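Local coordinates for protein putative oxidoreductase (PDB 3C24) that probably acts as an NAD(P)-dependent oxidoreductase of the 6-phosphogluconate dehydrogenase-like type, with substrate unknown, at residues 13-18 / 39-44; 71-76 / 95-100; 122-127 / 147-152; 29-34 / 169-174; 192-197 / 269-274. All coordinates share one frame; numbering follows the deposited sequence. Where two conformers were deposited one is given.

Interaction 1 of 5, residues 13-18 / 39-44; sequences TVAILG and AAIEIA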
# COMPACT_ATOMS: atom_id res chain seq x y z
N THR A 13 -2.87 -2.36 38.76
CA THR A 13 -1.60 -1.68 38.89
C THR A 13 -0.71 -2.20 37.75
O THR A 13 -0.41 -3.38 37.67
CB THR A 13 -0.97 -1.85 40.25
OG1 THR A 13 -1.83 -1.20 41.21
CG2 THR A 13 0.39 -1.19 40.28
N VAL A 14 -0.27 -1.29 36.88
CA VAL A 14 0.46 -1.67 35.69
C VAL A 14 1.81 -1.01 35.73
O VAL A 14 1.91 0.23 35.71
CB VAL A 14 -0.28 -1.20 34.43
CG1 VAL A 14 0.45 -1.60 33.12
CG2 VAL A 14 -1.75 -1.75 34.37
N ALA A 15 2.85 -1.86 35.81
CA ALA A 15 4.24 -1.41 35.76
C ALA A 15 4.71 -1.53 34.33
O ALA A 15 4.46 -2.53 33.63
CB ALA A 15 5.11 -2.25 36.70
N ILE A 16 5.33 -0.47 33.85
CA ILE A 16 5.90 -0.47 32.51
C ILE A 16 7.41 -0.31 32.61
O ILE A 16 7.91 0.69 33.10
CB ILE A 16 5.32 0.65 31.66
CG1 ILE A 16 3.79 0.54 31.57
CG2 ILE A 16 5.91 0.65 30.25
CD1 ILE A 16 3.10 1.71 31.01
N LEU A 17 8.11 -1.32 32.12
CA LEU A 17 9.57 -1.34 32.06
C LEU A 17 10.02 -0.58 30.80
O LEU A 17 9.50 -0.82 29.67
CB LEU A 17 10.10 -2.79 32.08
CG LEU A 17 10.16 -3.54 33.42
CD1 LEU A 17 8.95 -3.34 34.25
CD2 LEU A 17 10.47 -5.04 33.12
N GLY A 18 10.99 0.31 30.97
CA GLY A 18 11.48 1.13 29.86
C GLY A 18 10.42 2.19 29.56
O GLY A 18 10.22 2.62 28.43
N ALA A 39 2.91 2.36 37.37
CA ALA A 39 4.27 2.35 37.94
C ALA A 39 5.24 2.43 36.77
O ALA A 39 5.48 1.44 36.10
CB ALA A 39 4.56 1.12 38.80
N ALA A 40 5.79 3.64 36.55
CA ALA A 40 6.70 3.90 35.42
C ALA A 40 8.10 3.58 35.83
O ALA A 40 8.70 4.33 36.62
CB ALA A 40 6.60 5.34 34.92
N ILE A 41 8.62 2.51 35.25
CA ILE A 41 9.98 2.02 35.57
C ILE A 41 10.95 2.42 34.47
O ILE A 41 10.88 1.99 33.32
CB ILE A 41 10.02 0.46 35.79
CG1 ILE A 41 8.78 -0.00 36.60
CG2 ILE A 41 11.42 0.02 36.39
CD1 ILE A 41 8.65 0.64 37.96
N GLU A 42 11.90 3.26 34.85
CA GLU A 42 12.86 3.81 33.89
C GLU A 42 14.13 4.22 34.57
O GLU A 42 14.08 5.05 35.45
CB GLU A 42 12.29 5.06 33.22
CG GLU A 42 13.22 5.68 32.19
CD GLU A 42 13.61 4.70 31.13
OE1 GLU A 42 12.74 4.32 30.30
OE2 GLU A 42 14.79 4.27 31.10
N ILE A 43 15.21 3.61 34.15
CA ILE A 43 16.51 3.88 34.77
C ILE A 43 17.34 4.82 33.94
O ILE A 43 18.25 5.45 34.48
CB ILE A 43 17.35 2.57 35.06
CG1 ILE A 43 17.71 1.84 33.76
CG2 ILE A 43 16.63 1.66 36.03
N ALA A 44 17.06 4.95 32.65
CA ALA A 44 17.90 5.82 31.80
C ALA A 44 17.61 7.28 32.12
O ALA A 44 16.47 7.71 32.18
CB ALA A 44 17.71 5.56 30.33

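Interaction 2 of 5, residues 71-76 / 95-100; sequences VVLALP and TIVLIL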
# COMPACT_ATOMS: atom_id res chain seq x y z
N VAL A 71 2.99 -6.42 34.37
CA VAL A 71 4.34 -5.89 34.05
C VAL A 71 4.52 -5.96 32.54
O VAL A 71 4.60 -7.02 31.93
CB VAL A 71 5.44 -6.67 34.76
CG1 VAL A 71 6.81 -6.10 34.40
CG2 VAL A 71 5.21 -6.65 36.25
N VAL A 72 4.64 -4.77 31.96
CA VAL A 72 4.75 -4.58 30.53
C VAL A 72 6.19 -4.39 30.14
O VAL A 72 6.89 -3.48 30.64
CB VAL A 72 3.93 -3.35 30.03
CG1 VAL A 72 4.14 -3.21 28.51
CG2 VAL A 72 2.46 -3.47 30.38
N LEU A 73 6.65 -5.23 29.23
CA LEU A 73 8.03 -5.18 28.77
C LEU A 73 8.19 -4.31 27.53
O LEU A 73 8.23 -4.82 26.41
CB LEU A 73 8.57 -6.60 28.50
CG LEU A 73 8.34 -7.63 29.63
CD1 LEU A 73 9.08 -8.91 29.30
CD2 LEU A 73 8.82 -7.13 30.96
N ALA A 74 8.23 -2.99 27.74
CA ALA A 74 8.33 -2.02 26.60
C ALA A 74 9.79 -1.83 26.20
O ALA A 74 10.34 -0.73 26.30
CB ALA A 74 7.69 -0.68 26.98
N LEU A 75 10.41 -2.93 25.82
CA LEU A 75 11.82 -2.97 25.47
C LEU A 75 12.04 -3.65 24.14
O LEU A 75 11.19 -4.41 23.69
CB LEU A 75 12.56 -3.75 26.54
CG LEU A 75 12.44 -3.10 27.92
CD1 LEU A 75 12.83 -4.10 28.97
CD2 LEU A 75 13.26 -1.83 27.99
N PRO A 76 13.21 -3.40 23.51
CA PRO A 76 13.44 -4.03 22.19
C PRO A 76 13.60 -5.52 22.28
O PRO A 76 14.04 -6.06 23.27
CB PRO A 76 14.71 -3.34 21.66
CG PRO A 76 15.05 -2.28 22.56
CD PRO A 76 14.25 -2.43 23.87
N THR A 95 1.03 -12.75 38.47
CA THR A 95 1.35 -11.53 37.76
C THR A 95 1.26 -11.82 36.26
O THR A 95 1.69 -12.88 35.78
CB THR A 95 2.75 -11.01 38.15
OG1 THR A 95 2.79 -10.78 39.55
CG2 THR A 95 3.12 -9.71 37.38
N ILE A 96 0.75 -10.84 35.51
CA ILE A 96 0.66 -10.92 34.06
C ILE A 96 1.87 -10.17 33.49
O ILE A 96 2.02 -8.99 33.70
CB ILE A 96 -0.61 -10.26 33.52
CG1 ILE A 96 -1.84 -11.04 33.93
CG2 ILE A 96 -0.61 -10.19 31.99
CD1 ILE A 96 -3.19 -10.17 33.87
N VAL A 97 2.75 -10.92 32.86
CA VAL A 97 3.92 -10.38 32.14
C VAL A 97 3.49 -10.22 30.68
O VAL A 97 3.14 -11.21 29.96
CB VAL A 97 5.12 -11.32 32.26
CG1 VAL A 97 6.27 -10.82 31.37
CG2 VAL A 97 5.52 -11.46 33.77
N LEU A 98 3.47 -8.95 30.25
CA LEU A 98 2.91 -8.57 28.98
C LEU A 98 4.00 -8.16 27.99
O LEU A 98 4.78 -7.24 28.22
CB LEU A 98 1.87 -7.48 29.22
CG LEU A 98 0.69 -7.34 28.26
CD1 LEU A 98 -0.36 -6.34 28.81
CD2 LEU A 98 1.18 -6.98 26.89
N ILE A 99 4.05 -8.96 26.94
CA ILE A 99 5.04 -8.81 25.85
C ILE A 99 4.34 -8.21 24.64
O ILE A 99 3.22 -8.57 24.30
CB ILE A 99 5.78 -10.14 25.49
CG1 ILE A 99 6.13 -11.01 26.71
CG2 ILE A 99 7.05 -9.84 24.73
CD1 ILE A 99 5.11 -12.15 27.01
N LEU A 100 5.04 -7.29 23.99
CA LEU A 100 4.46 -6.51 22.91
C LEU A 100 4.80 -7.01 21.51
O LEU A 100 4.62 -6.28 20.52
CB LEU A 100 4.92 -5.04 23.07
CG LEU A 100 4.65 -4.38 24.44
CD1 LEU A 100 5.03 -2.86 24.50
CD2 LEU A 100 3.19 -4.60 24.84
O HOH W 1 7.75 -6.67 24.53

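Interaction 3 of 5, residues 122-127 / 147-152; sequences HPCHPP and KQAIVC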
# COMPACT_ATOMS: atom_id res chain seq x y z
N HIS A 122 -0.10 -7.11 20.06
CA HIS A 122 0.56 -6.36 18.99
C HIS A 122 -0.46 -5.57 18.21
O HIS A 122 -1.52 -6.10 17.88
CB HIS A 122 1.29 -7.31 18.08
CG HIS A 122 2.40 -6.64 17.33
ND1 HIS A 122 3.64 -6.43 17.89
CD2 HIS A 122 2.41 -6.01 16.13
CE1 HIS A 122 4.40 -5.78 17.02
NE2 HIS A 122 3.68 -5.52 15.95
N PRO A 123 -0.16 -4.29 17.87
CA PRO A 123 -1.12 -3.51 17.12
C PRO A 123 -1.16 -3.93 15.65
O PRO A 123 -0.16 -4.46 15.13
CB PRO A 123 -0.58 -2.09 17.23
CG PRO A 123 0.79 -2.19 17.66
CD PRO A 123 1.01 -3.50 18.34
N CYS A 124 -2.30 -3.72 15.01
CA CYS A 124 -2.39 -3.94 13.55
C CYS A 124 -1.84 -2.71 12.82
O CYS A 124 -1.38 -2.79 11.69
CB CYS A 124 -3.82 -4.19 13.06
SG CYS A 124 -4.53 -5.77 13.61
N HIS A 125 -1.90 -1.60 13.54
CA HIS A 125 -1.64 -0.23 13.09
C HIS A 125 -2.92 0.31 12.37
O HIS A 125 -3.73 -0.47 11.87
CB HIS A 125 -0.43 -0.09 12.17
CG HIS A 125 0.80 -0.59 12.79
ND1 HIS A 125 1.32 -0.07 13.96
CD2 HIS A 125 1.60 -1.62 12.44
CE1 HIS A 125 2.41 -0.75 14.28
NE2 HIS A 125 2.59 -1.70 13.39
N PRO A 126 -3.09 1.65 12.34
CA PRO A 126 -4.29 2.12 11.65
C PRO A 126 -4.34 1.65 10.20
O PRO A 126 -3.31 1.53 9.52
CB PRO A 126 -4.21 3.64 11.81
CG PRO A 126 -3.33 3.84 13.02
CD PRO A 126 -2.36 2.74 13.03
N PRO A 127 -5.53 1.43 9.67
CA PRO A 127 -5.61 0.96 8.29
C PRO A 127 -5.32 1.99 7.21
O PRO A 127 -5.54 3.18 7.38
CB PRO A 127 -7.05 0.55 8.14
CG PRO A 127 -7.83 1.34 9.16
CD PRO A 127 -6.84 1.54 10.32
N LYS A 147 -7.74 5.32 14.82
CA LYS A 147 -8.35 4.05 15.25
C LYS A 147 -7.57 2.89 14.59
O LYS A 147 -7.15 2.98 13.45
CB LYS A 147 -9.83 3.98 14.86
CG LYS A 147 -10.74 5.03 15.48
CD LYS A 147 -12.15 4.90 14.93
CE LYS A 147 -12.28 5.35 13.48
NZ LYS A 147 -11.90 6.80 13.28
N GLN A 148 -7.45 1.78 15.32
CA GLN A 148 -6.81 0.58 14.80
C GLN A 148 -7.37 -0.62 15.51
O GLN A 148 -7.93 -0.50 16.59
CB GLN A 148 -5.30 0.61 15.05
CG GLN A 148 -4.91 0.43 16.54
CD GLN A 148 -3.40 0.40 16.73
OE1 GLN A 148 -2.66 -0.12 15.89
NE2 GLN A 148 -2.92 0.96 17.85
N ALA A 149 -7.19 -1.76 14.88
CA ALA A 149 -7.46 -3.05 15.51
C ALA A 149 -6.13 -3.56 16.15
O ALA A 149 -5.03 -3.07 15.85
CB ALA A 149 -7.94 -4.07 14.44
N ILE A 150 -6.22 -4.52 17.06
CA ILE A 150 -5.05 -5.15 17.66
C ILE A 150 -5.26 -6.67 17.72
O ILE A 150 -6.38 -7.17 17.52
CB ILE A 150 -4.76 -4.61 19.08
CG1 ILE A 150 -5.85 -5.04 20.08
CG2 ILE A 150 -4.64 -3.05 19.06
CD1 ILE A 150 -5.50 -4.62 21.56
N VAL A 151 -4.15 -7.39 17.96
CA VAL A 151 -4.17 -8.85 18.11
C VAL A 151 -3.52 -9.24 19.43
O VAL A 151 -2.50 -8.65 19.83
CB VAL A 151 -3.48 -9.59 16.93
CG1 VAL A 151 -4.29 -9.42 15.64
CG2 VAL A 151 -2.01 -9.13 16.78
N CYS A 152 -4.12 -10.21 20.11
CA CYS A 152 -3.64 -10.65 21.41
C CYS A 152 -3.71 -12.14 21.57
O CYS A 152 -4.60 -12.79 21.03
CB CYS A 152 -4.51 -10.06 22.52
SG CYS A 152 -4.67 -8.25 22.59
O HOH W 2 -6.24 -1.60 12.12

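Interaction 4 of 5, residues 29-34 / 169-174; sequences RKIHDS and CETMWS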
# COMPACT_ATOMS: atom_id res chain seq x y z
N ARG A 29 1.97 7.19 28.94
CA ARG A 29 1.02 8.32 28.99
C ARG A 29 -0.42 7.77 28.95
O ARG A 29 -1.28 8.19 29.71
CB ARG A 29 1.23 9.33 27.88
CG ARG A 29 0.07 10.32 27.71
CD ARG A 29 0.39 11.35 26.62
NE ARG A 29 0.94 12.53 27.24
CZ ARG A 29 1.83 13.35 26.69
NH1 ARG A 29 2.32 13.11 25.48
NH2 ARG A 29 2.25 14.41 27.37
N LYS A 30 -0.65 6.79 28.08
CA LYS A 30 -1.99 6.20 27.99
C LYS A 30 -2.43 5.60 29.31
O LYS A 30 -3.58 5.78 29.76
CB LYS A 30 -2.07 5.12 26.90
CG LYS A 30 -1.91 5.60 25.46
CD LYS A 30 -3.15 6.24 24.94
CE LYS A 30 -3.05 6.60 23.42
NZ LYS A 30 -4.33 7.13 22.81
N ILE A 31 -1.53 4.86 29.96
CA ILE A 31 -1.86 4.25 31.25
C ILE A 31 -2.04 5.32 32.31
O ILE A 31 -3.01 5.28 33.10
CB ILE A 31 -0.79 3.21 31.70
CG1 ILE A 31 -0.82 2.02 30.74
CG2 ILE A 31 -0.99 2.70 33.12
CD1 ILE A 31 -2.19 1.25 30.60
N HIS A 32 -1.15 6.29 32.31
CA HIS A 32 -1.27 7.40 33.28
C HIS A 32 -2.62 8.07 33.23
O HIS A 32 -3.21 8.41 34.26
CB HIS A 32 -0.21 8.45 32.94
CG HIS A 32 -0.07 9.50 33.99
ND1 HIS A 32 -0.09 10.84 33.70
CD2 HIS A 32 0.11 9.39 35.32
CE1 HIS A 32 0.07 11.52 34.82
NE2 HIS A 32 0.18 10.67 35.83
N ASP A 33 -3.11 8.28 32.01
CA ASP A 33 -4.36 9.00 31.80
C ASP A 33 -5.57 8.12 32.03
O ASP A 33 -6.71 8.62 32.11
CB ASP A 33 -4.46 9.56 30.40
CG ASP A 33 -3.49 10.69 30.15
OD1 ASP A 33 -2.92 11.20 31.13
OD2 ASP A 33 -3.33 11.07 28.98
N SER A 34 -5.34 6.81 32.12
CA SER A 34 -6.44 5.85 32.33
C SER A 34 -6.76 5.67 33.81
O SER A 34 -6.13 6.27 34.69
CB SER A 34 -6.11 4.48 31.76
OG SER A 34 -5.28 3.73 32.64
N CYS A 169 -3.97 -3.74 26.80
CA CYS A 169 -3.55 -3.43 25.41
C CYS A 169 -4.47 -2.42 24.75
O CYS A 169 -4.01 -1.54 24.02
CB CYS A 169 -3.48 -4.69 24.55
SG CYS A 169 -2.13 -5.77 25.02
N GLU A 170 -5.76 -2.54 25.04
CA GLU A 170 -6.76 -1.61 24.47
C GLU A 170 -6.58 -0.19 25.02
O GLU A 170 -6.85 0.84 24.34
CB GLU A 170 -8.15 -2.12 24.73
CG GLU A 170 -8.55 -3.28 23.85
CD GLU A 170 -9.78 -4.02 24.35
OE1 GLU A 170 -10.42 -3.53 25.29
OE2 GLU A 170 -10.09 -5.10 23.81
N THR A 171 -6.05 -0.12 26.23
CA THR A 171 -5.77 1.16 26.89
C THR A 171 -4.48 1.74 26.30
O THR A 171 -4.42 2.91 25.94
CB THR A 171 -5.59 1.00 28.39
OG1 THR A 171 -6.71 0.31 28.93
CG2 THR A 171 -5.33 2.37 29.08
N MSE A 172 -3.45 0.90 26.17
CA MSE A 172 -2.15 1.36 25.66
C MSE A 172 -2.17 1.84 24.22
O MSE A 172 -1.40 2.77 23.85
CB MSE A 172 -1.07 0.29 25.83
CG MSE A 172 -0.81 -0.03 27.25
SE MSE A 172 0.72 -1.30 27.37
CE MSE A 172 0.03 -2.73 26.40
N TRP A 173 -3.06 1.24 23.44
CA TRP A 173 -3.08 1.45 22.00
C TRP A 173 -4.35 2.07 21.48
O TRP A 173 -4.64 2.01 20.28
CB TRP A 173 -2.80 0.13 21.27
CG TRP A 173 -1.41 -0.40 21.53
CD1 TRP A 173 -0.30 0.32 21.60
CD2 TRP A 173 -1.01 -1.78 21.66
NE1 TRP A 173 0.79 -0.49 21.81
CE2 TRP A 173 0.38 -1.79 21.85
CE3 TRP A 173 -1.69 -3.01 21.65
CZ2 TRP A 173 1.11 -2.95 22.03
CZ3 TRP A 173 -0.96 -4.19 21.82
CH2 TRP A 173 0.43 -4.14 22.02
N SER A 174 -5.10 2.69 22.40
CA SER A 174 -6.37 3.37 22.06
C SER A 174 -6.14 4.46 21.03
O SER A 174 -5.13 5.13 21.08
CB SER A 174 -7.07 3.97 23.28
OG SER A 174 -6.30 5.02 23.81

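Interaction 5 of 5, residues 192-197 / 269-274; sequences PGLSEM and EALNPA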
# COMPACT_ATOMS: atom_id res chain seq x y z
N PRO A 192 6.46 -12.31 13.34
CA PRO A 192 7.05 -11.72 12.13
C PRO A 192 6.66 -12.24 10.73
O PRO A 192 7.11 -11.70 9.73
CB PRO A 192 8.55 -11.97 12.36
CG PRO A 192 8.55 -13.31 13.12
CD PRO A 192 7.41 -13.20 14.05
N GLY A 193 5.80 -13.23 10.65
CA GLY A 193 5.46 -13.83 9.37
C GLY A 193 4.88 -12.94 8.31
O GLY A 193 5.54 -12.54 7.34
N LEU A 194 3.65 -12.54 8.54
CA LEU A 194 2.97 -11.75 7.54
C LEU A 194 3.60 -10.36 7.42
O LEU A 194 3.87 -9.87 6.33
CB LEU A 194 1.46 -11.72 7.86
CG LEU A 194 0.46 -11.31 6.82
CD1 LEU A 194 0.46 -12.33 5.65
CD2 LEU A 194 -0.91 -11.17 7.57
N SER A 195 3.96 -9.77 8.56
CA SER A 195 4.44 -8.39 8.57
C SER A 195 5.86 -8.25 8.04
O SER A 195 6.18 -7.33 7.24
CB SER A 195 4.38 -7.80 10.01
OG SER A 195 5.26 -8.42 10.90
N GLU A 196 6.72 -9.15 8.46
CA GLU A 196 8.14 -9.02 8.13
C GLU A 196 8.72 -9.95 7.12
O GLU A 196 9.72 -9.62 6.48
CB GLU A 196 8.95 -9.08 9.39
CG GLU A 196 8.42 -8.05 10.37
CD GLU A 196 9.07 -8.17 11.71
OE1 GLU A 196 8.43 -8.72 12.63
OE2 GLU A 196 10.24 -7.76 11.83
N MSE A 197 8.08 -11.10 6.95
CA MSE A 197 8.54 -12.12 6.00
C MSE A 197 7.85 -11.99 4.66
O MSE A 197 8.38 -12.41 3.64
CB MSE A 197 8.32 -13.54 6.54
CG MSE A 197 9.16 -13.92 7.73
SE MSE A 197 11.08 -14.10 7.36
CE MSE A 197 11.00 -15.50 6.05
N GLU A 269 6.15 -20.42 2.13
CA GLU A 269 7.04 -20.95 3.15
C GLU A 269 7.33 -19.87 4.19
O GLU A 269 7.76 -20.16 5.31
CB GLU A 269 8.33 -21.48 2.51
CG GLU A 269 9.33 -22.14 3.44
CD GLU A 269 8.83 -23.44 4.04
OE1 GLU A 269 7.78 -23.95 3.59
OE2 GLU A 269 9.50 -23.95 4.96
N ALA A 270 7.12 -18.60 3.80
CA ALA A 270 7.34 -17.46 4.71
C ALA A 270 6.44 -17.47 5.92
O ALA A 270 6.73 -16.76 6.91
CB ALA A 270 7.15 -16.09 3.97
N LEU A 271 5.34 -18.19 5.82
CA LEU A 271 4.33 -18.28 6.89
C LEU A 271 4.37 -19.63 7.56
O LEU A 271 3.62 -19.88 8.48
CB LEU A 271 2.93 -17.96 6.35
CG LEU A 271 2.72 -16.59 5.70
CD1 LEU A 271 1.36 -16.52 5.08
CD2 LEU A 271 2.98 -15.43 6.71
N ASN A 272 5.27 -20.47 7.07
CA ASN A 272 5.48 -21.81 7.68
C ASN A 272 6.04 -21.65 9.09
O ASN A 272 6.98 -20.92 9.33
CB ASN A 272 6.42 -22.64 6.85
CG ASN A 272 6.48 -24.02 7.32
OD1 ASN A 272 6.88 -24.28 8.45
ND2 ASN A 272 6.09 -24.95 6.45
N PRO A 273 5.40 -22.27 10.09
CA PRO A 273 5.87 -22.10 11.47
C PRO A 273 7.34 -22.36 11.66
O PRO A 273 7.99 -21.73 12.49
CB PRO A 273 5.04 -23.13 12.21
CG PRO A 273 3.74 -23.15 11.48
CD PRO A 273 4.09 -22.94 10.04
N ALA A 274 7.90 -23.27 10.89
CA ALA A 274 9.31 -23.58 11.03
C ALA A 274 10.19 -22.40 10.61
O ALA A 274 11.19 -22.09 11.25
CB ALA A 274 9.66 -24.88 10.25

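Interaction 1 of 5, residues 13-18 / 39-44
The flat carboxylate of Glu42 meets the backbone of Gly18: OE1 of Glu42 lies 3.2 Å from the carbonyl carbon C of Gly18 and also accepts a hydrogen bond from Gly20 N, while OE2 turns its anti lone pair to Ala44 N. These residues close the first beta-alpha-beta unit of a Rossmann fold, in which helix 22-33 connects strands 13-17 and 37-41. The two strands run parallel, their axes 12° apart. Ala39 N donates to Val14 O at 2.9 Å, Ile16 N to Ala39 O at 3.0 Å and Ile41 N to Ile16 O at 2.9 Å; a last link, Gly18 N to Ile41 O, is bent and weak. This register sets Ala15 beside Ala39 and Leu17 beside Ile41 on one face of the sheet, and Ile16 beside Ala40 on the other, where Ile16 packs against helix 22-33. In many NAD-dependent Rossmann enzymes an acidic side chain at the end of the second strand holds the adenine ribose; Glu42 has a comparable position, though no nucleotide is bound, and here it is tied to the backbone NH groups of Gly20 and of Ala44, the N-cap of the next helix. The extended first torsion of Glu42 (chi1 -179°) followed by a bend at chi2 (56°) brings the carboxylate over to Gly18. Leu17 and Ile41 run alongside each other, Leu17 CD1 lying 4.1 Å from Ile41 CG1.

Interaction 2 of 5, residues 71-76 / 95-100
A beta-alpha-beta unit of the Rossmann domain, strand 70-73, helix 77-87 and strand 96-99, has its two strands paired here in parallel, with axes 22° apart. Val71 is held through both its backbone N and its O: the N donates to Ile96 O at 2.8 Å, and the O accepts from Leu98 N at the same length. Leu73 N then reaches Leu98 O at 2.9 Å, almost in line with the carbonyl bond. Beyond this point the strands diverge, and a water takes over, donating to Leu73 O and accepting from Leu100 N (2.8 Å). On one face, Leu73 CD1 rests 4.0 Å from Val97 CG1. On the other, Leu100 crosses Val72 at about a right angle, CD2 of Leu100 standing 4.0 Å from Val72 CG1, while its CD1 branch covers Ala74 CA. Having CG beside the backbone N (chi1 -54°) is what swings both methyls of Leu100 back over the neighbouring strand. With an alanine here, Val72 CG1 and Ala74 would probably lose this apolar neighbour, opening a gap where the strands part. The chemistry is main-chain bonding between hydrocarbon layers, consistent with a largely buried core, a water bridging the backbones where direct pairing ends.

Interaction 3 of 5, residues 122-127 / 147-152
Strands 117-123 and 148-156 pair antiparallel: His122 N donates to Val151 O and Val151 N to His122 O, each at 2.9 Å, so His122 and Val151 form a hydrogen-bonded pair and Pro123 and Ile150 the non-hydrogen-bonded pair beside it. This is where the parallel Rossmann sheet becomes mixed. Cys124 N continues the pairing with Ala149 O; His125 then takes a positive phi (81°), and a water joins His125 O to Ala149 N. Gln148 supplies the next link through its side chain. Its CG sits between the backbone N and the carbonyl carbon (chi1 71°), and the rest of the chain extends across to the backbone of His125. OE1 of Gln148 accepts a bent, weak bond from His125 N at 2.9 Å and lies 3.2 Å from Pro123 CB, while NE2 of Gln148 donates to Trp173 O. A leucine in its place would probably leave Trp173 O and the NH of His125 without these mates and this part of the chain less firmly held. The His125 ring has ND1 bonded to His142 O, and it meets the ring of His231 of the second subunit; a sulfate, probably from the crystallisation liquor, lies about 3 Å from its side chain. Pro126 CB lies 3.4 Å from Lys147 O. Cys124 SG packs 3.9 Å from Ala149 CB.

Interaction 4 of 5, residues 29-34 / 169-174
Two helix ends meet where the backbones of Lys30 and Met172 come closest, their CA atoms 5.4 Å apart: helix 22-33 is near its last turn, and helix 160-172 is just ending, with Trp173 the first residue to leave helical angles. Lys30 does most of the work. Its CG lies beside the backbone N (chi1 -67°); CB of Lys30 lies 3.4 Å from Thr171 O and its CG 3.3 Å from Met172 O. Beyond a bend at chi2 (-77°) the chain runs extended to Ser174, where the ammonium forks, NZ of Lys30 donating to Ser174 O at 2.8 Å and to Ser174 OG at 3.1 Å; it approaches the carbonyl from well above its plane, 45° out. Gly144 O is a third acceptor. A positive charge beside carbonyls at a helix C-terminus would probably be stabilised by them. Both helices pack on the same face of the central sheet: the first belongs to the Rossmann beta-alpha-beta unit, the second follows strand 148-156. Between them Ile31 CD1 wedges in, 3.7 Å from Thr171 CG2 and also against CG of Met172, a selenomethionine here, alongside which it points. Ser34 CB presses on Thr171 CG2 at a close 3.5 Å. The hydroxyl of Ser34 folds back instead, donating in the carbonyl plane to Ile31 O, which also accepts from Ser34 N.

Interaction 5 of 5, residues 192-197 / 269-274
Leu271 pushes one methyl against the backbone of the helix opposite: its CD2 lies 3.5 Å from both Gly193 C and Leu194 N. Two torsions place it there, CG beside the backbone N (chi1 -58°) and a nearly straight second step (chi2 173°). The absence of a side chain on Gly193 is what admits this methyl, since a CB there would fall only about 3.3 Å from Leu271 CD2. Leu194 differs in its first torsion, with CG opposite the backbone N (chi1 -163°), and its CD1 meets Leu271 CD2 at 4.1 Å, the two chains slanting past each other. One turn on, Met197, a selenomethionine modelled in two conformers, faces Ala270; in the conformer described, the chain bends twice after CB, and CB of Met197 lies 3.8 Å from Ala270 CB and 3.6 Å from Ala270 O. The two segments share no hydrogen bond and meet by packing; Ala270 O is buried without a partner in the model. The helix is irregular here: a cis peptide precedes Pro192, and a wider pi-type turn follows, Met197 N reaching both Gly193 O and, weakly, Pro192 O. Asn272 OD1 caps helix 273-284 by accepting from Ala274 N at 2.8 Å. The contact sits where the long helix 184-217 meets the 3-10 turn leading into helix 273-284, with Met228 and Phe257 of the second subunit packing on Leu194 and Met197.

Overall arrangement
Interactions 1, 2 and 3 lie along one mixed sheet. The first two are adjoining parts of its Rossmann half, 10 Å apart between centres and joined by bonds such as Ala15 O to Val72 N (2.8 Å). Interaction 3 adds the antiparallel part; it meets interaction 2 where Leu100 O pairs with His122 ND1 at 2.8 Å. Interaction 4 lies over the sheet, touching all three, with Ile31 on Ile16, Met172 on Val72 and Trp173 on Pro123. Interaction 5 stands apart in the helical region, about 32 Å from interaction 1 between centres, yet shares with interaction 3 the second subunit. The presumed nucleotide site would lie near interaction 1, whereas the sulfate lies by interaction 3.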